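Local coordinates for protein AgaA (Rhizobium radiobacter, PDB 6HLX) that binds the opine agropinic acid as a periplasmic solute-binding protein and probably delivers it to an ABC transporter for import, at residues S24-T27 against V28-A31; G165-R168 against G169-I172. All coordinates share one frame; numbering follows the deposited sequence.

Interaction 1: S24-T27 against V28-A31; sequences SGRT and VKLA
Leu30 N and Lys29 N donate to Arg26 O and Gly25 O in successive i to i+4 bonds of one alpha helix, Leu30 N to Arg26 O at 2.9 Å and Lys29 N to Gly25 O at 2.9 Å. The Lys29 bond is the straighter, with 168° at the hydrogen. The bond of Val28 N to Ser24 O is weak, at 3.4 Å. Lys29 folds back along the preceding turn. Its CG lies against Gly25 O at 3.4 Å. A bend at chi3 (-60°) then carries CE past Arg26, 4.1 Å from Arg26 CA. Lys29 CE also comes within 4.5 Å of Arg26 CG, and Arg26 NE stays 5.6 Å from Lys29 NZ. Arg26 and Lys29 converge on Glu135, which forms a salt bridge with each, while Arg26 has a second salt bridge, to Glu382, and Lys29 NZ also bonds the carbonyls of Thr17 and Val19. Leu30 leans over the Arg26 carbonyl, with CG 3.2 Å from Arg26 O. Thr27 turns its OG1 back beside its own backbone N (chi1 -58°), where it bonds Thr23 O one turn earlier. All eight residues are buried. Thr27 and Val28 pack on Leu8 of strand 3-8 and on Tyr193 of strand 190-195, and the Ala31 backbone is hydrogen-bonded to Phe161 of strand 161-167.

Interaction 2: G165-R168 against G169-I172; sequences GWTR and GREI. With ZN (zinc ion), chain N; EDO (1,2-ethanediol), chain Y.
Trp166 lies between Ile172 on one face of its indole and the Arg168 guanidinium on the other. Ile172 CG1 sits over the five-membered ring, 3.5 Å from its centroid and 13° off the normal, a CH-pi contact. Ile172 CD1 reaches on over the middle of the indole. On the opposite face Arg168 NH2 is 3.6 Å above the ring plane, toward the rim. A bend at chi2 (-81°) folds Arg168 back over the ring. At the indole edge, NE1 is hydrogen-bonded to Glu11, which also takes the Gly169 N-H. The chain here is the tip of a beta hairpin, where a classic beta bulge sets two residues, Arg170 and Glu171, opposite the single Thr167. Thr167 O accepts two bonds, from Arg170 N at 2.9 Å and from Glu171 N at 3.1 Å. Thr167 N returns a bond to Glu171 O at 2.8 Å. Gly169 takes the turn with positive phi (77°). Trp166 and Ile172 form the next, non-hydrogen-bonded pair and share one sheet face. Thr167 and Glu171 point to the other. There Glu171 holds a zinc ion with both carboxylate oxygens, OE1 at 2.3 Å and OE2 at 2.2 Å from the metal, and His192 of the adjacent strand also binds it.

Interactions 1 and 2 lie on the same side of the chain's centre, with their own centres about 14 Å apart. They touch through packing of Val28 CG1 on Ile172 CG2 at 3.9 Å. Strand 190-195 also connects them: Tyr193 packs on Val28 and bonds the Ile172 backbone, and its neighbour His192 shares the zinc with Glu171. The zinc held by Glu171 is about 12 Å from the Val28 side chain. The two contacts differ in their distance from the ligand. In interaction 1 the Arg26 side chain is about 5 Å from the bound agropinic acid. In interaction 2 the Ile172 side chain is about 14 Å from it.

Interaction 1: S24-T27 against V28-A31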
# COMPACT_ATOMS: atom_id res chain seq x y z
N SER A 24 2.05 -0.59 -8.90
CA SER A 24 1.80 -0.47 -10.35
C SER A 24 0.32 -0.67 -10.69
O SER A 24 -0.29 0.19 -11.33
CB SER A 24 2.69 -1.43 -11.14
OG SER A 24 4.05 -1.11 -10.93
N GLY A 25 -0.26 -1.78 -10.20
CA GLY A 25 -1.67 -2.08 -10.41
C GLY A 25 -2.56 -1.01 -9.79
O GLY A 25 -3.52 -0.56 -10.42
N ARG A 26 -2.22 -0.55 -8.57
CA ARG A 26 -3.00 0.51 -7.91
C ARG A 26 -3.03 1.79 -8.73
O ARG A 26 -4.09 2.42 -8.83
CB ARG A 26 -2.42 0.82 -6.53
CG ARG A 26 -2.75 -0.28 -5.54
CD ARG A 26 -2.08 -0.03 -4.23
NE ARG A 26 -2.99 -0.41 -3.15
CZ ARG A 26 -2.72 -0.27 -1.86
NH1 ARG A 26 -1.53 0.17 -1.46
NH2 ARG A 26 -3.64 -0.58 -0.95
N THR A 27 -1.87 2.20 -9.31
CA THR A 27 -1.79 3.45 -10.09
C THR A 27 -2.77 3.41 -11.28
O THR A 27 -3.46 4.39 -11.52
CB THR A 27 -0.33 3.68 -10.56
OG1 THR A 27 0.51 3.74 -9.40
CG2 THR A 27 -0.17 4.97 -11.42
N VAL A 28 -2.88 2.25 -11.98
CA VAL A 28 -3.81 2.11 -13.09
C VAL A 28 -5.26 2.09 -12.55
O VAL A 28 -6.13 2.79 -13.07
CB VAL A 28 -3.49 0.89 -13.99
CG1 VAL A 28 -4.51 0.77 -15.13
CG2 VAL A 28 -2.06 0.96 -14.55
N LYS A 29 -5.50 1.33 -11.48
CA LYS A 29 -6.86 1.27 -10.90
C LYS A 29 -7.37 2.65 -10.49
O LYS A 29 -8.55 2.93 -10.66
CB LYS A 29 -6.89 0.37 -9.65
CG LYS A 29 -6.88 -1.11 -10.01
CD LYS A 29 -7.28 -2.04 -8.85
CE LYS A 29 -6.36 -1.90 -7.64
NZ LYS A 29 -6.57 -3.01 -6.65
N LEU A 30 -6.48 3.51 -9.97
CA LEU A 30 -6.89 4.83 -9.48
C LEU A 30 -7.17 5.85 -10.61
O LEU A 30 -7.74 6.91 -10.36
CB LEU A 30 -5.89 5.37 -8.45
CG LEU A 30 -5.85 4.54 -7.16
CD1 LEU A 30 -4.65 4.90 -6.33
CD2 LEU A 30 -7.18 4.64 -6.36
N ALA A 31 -6.87 5.47 -11.85
CA ALA A 31 -7.25 6.28 -13.01
C ALA A 31 -8.66 5.89 -13.46
O ALA A 31 -9.40 6.73 -13.96
CB ALA A 31 -6.26 6.02 -14.15

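Interaction 2: G165-R168 against G169-I172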
# COMPACT_ATOMS: atom_id res chain seq x y z
N GLY A 165 -7.33 -0.47 -23.50
CA GLY A 165 -6.63 -1.67 -23.96
C GLY A 165 -5.41 -1.99 -23.13
O GLY A 165 -4.88 -1.12 -22.42
N TRP A 166 -4.97 -3.25 -23.20
CA TRP A 166 -3.79 -3.69 -22.50
C TRP A 166 -2.96 -4.53 -23.47
O TRP A 166 -3.43 -5.58 -23.93
CB TRP A 166 -4.20 -4.53 -21.28
CG TRP A 166 -3.12 -5.00 -20.34
CD1 TRP A 166 -1.76 -5.04 -20.55
CD2 TRP A 166 -3.33 -5.45 -18.99
NE1 TRP A 166 -1.12 -5.54 -19.42
CE2 TRP A 166 -2.07 -5.80 -18.46
CE3 TRP A 166 -4.47 -5.58 -18.18
CZ2 TRP A 166 -1.92 -6.26 -17.14
CZ3 TRP A 166 -4.33 -6.08 -16.90
CH2 TRP A 166 -3.07 -6.43 -16.39
N THR A 167 -1.78 -4.05 -23.83
CA THR A 167 -0.86 -4.82 -24.68
C THR A 167 0.09 -5.51 -23.70
O THR A 167 0.91 -4.83 -23.07
CB THR A 167 -0.15 -3.91 -25.68
OG1 THR A 167 -1.15 -3.37 -26.55
CG2 THR A 167 0.91 -4.66 -26.51
N ARG A 168 -0.02 -6.84 -23.56
CA ARG A 168 0.80 -7.61 -22.61
C ARG A 168 2.28 -7.32 -22.82
O ARG A 168 2.75 -7.33 -23.97
CB ARG A 168 0.52 -9.14 -22.71
CG ARG A 168 -0.97 -9.53 -22.56
CD ARG A 168 -1.49 -9.59 -21.13
NE ARG A 168 -2.92 -9.29 -21.02
CZ ARG A 168 -3.58 -9.21 -19.87
NH1 ARG A 168 -4.88 -8.94 -19.85
NH2 ARG A 168 -2.95 -9.40 -18.72
N GLY A 169 2.98 -7.03 -21.73
CA GLY A 169 4.41 -6.72 -21.74
C GLY A 169 4.75 -5.32 -22.22
O GLY A 169 5.93 -4.97 -22.30
N ARG A 170 3.74 -4.47 -22.52
CA ARG A 170 4.08 -3.15 -23.03
C ARG A 170 3.34 -2.01 -22.33
O ARG A 170 3.99 -1.12 -21.77
CB ARG A 170 3.88 -3.08 -24.56
CG ARG A 170 4.07 -1.68 -25.13
CD ARG A 170 4.19 -1.64 -26.65
NE ARG A 170 4.27 -0.25 -27.14
CZ ARG A 170 5.38 0.50 -27.11
NH1 ARG A 170 5.35 1.75 -27.54
NH2 ARG A 170 6.52 0.00 -26.63
N GLU A 171 2.00 -1.98 -22.43
CA GLU A 171 1.27 -0.87 -21.82
C GLU A 171 -0.21 -1.10 -21.62
O GLU A 171 -0.81 -1.97 -22.27
CB GLU A 171 1.45 0.42 -22.67
CG GLU A 171 0.83 0.36 -24.06
CD GLU A 171 0.85 1.68 -24.81
OE1 GLU A 171 1.47 2.65 -24.31
OE2 GLU A 171 0.25 1.74 -25.90
N ILE A 172 -0.81 -0.27 -20.77
CA ILE A 172 -2.26 -0.16 -20.60
C ILE A 172 -2.61 1.26 -21.04
O ILE A 172 -1.97 2.21 -20.58
CB ILE A 172 -2.73 -0.41 -19.15
CG1 ILE A 172 -2.58 -1.92 -18.78
CG2 ILE A 172 -4.18 0.09 -18.93
CD1 ILE A 172 -2.53 -2.20 -17.27
ZN ZN N . 0.81 3.86 -26.13
C1 EDO Y . -2.35 -8.18 -26.31
O1 EDO Y . -1.90 -8.34 -25.01
C2 EDO Y . -1.08 -8.21 -27.13
O2 EDO Y . -0.55 -9.52 -27.06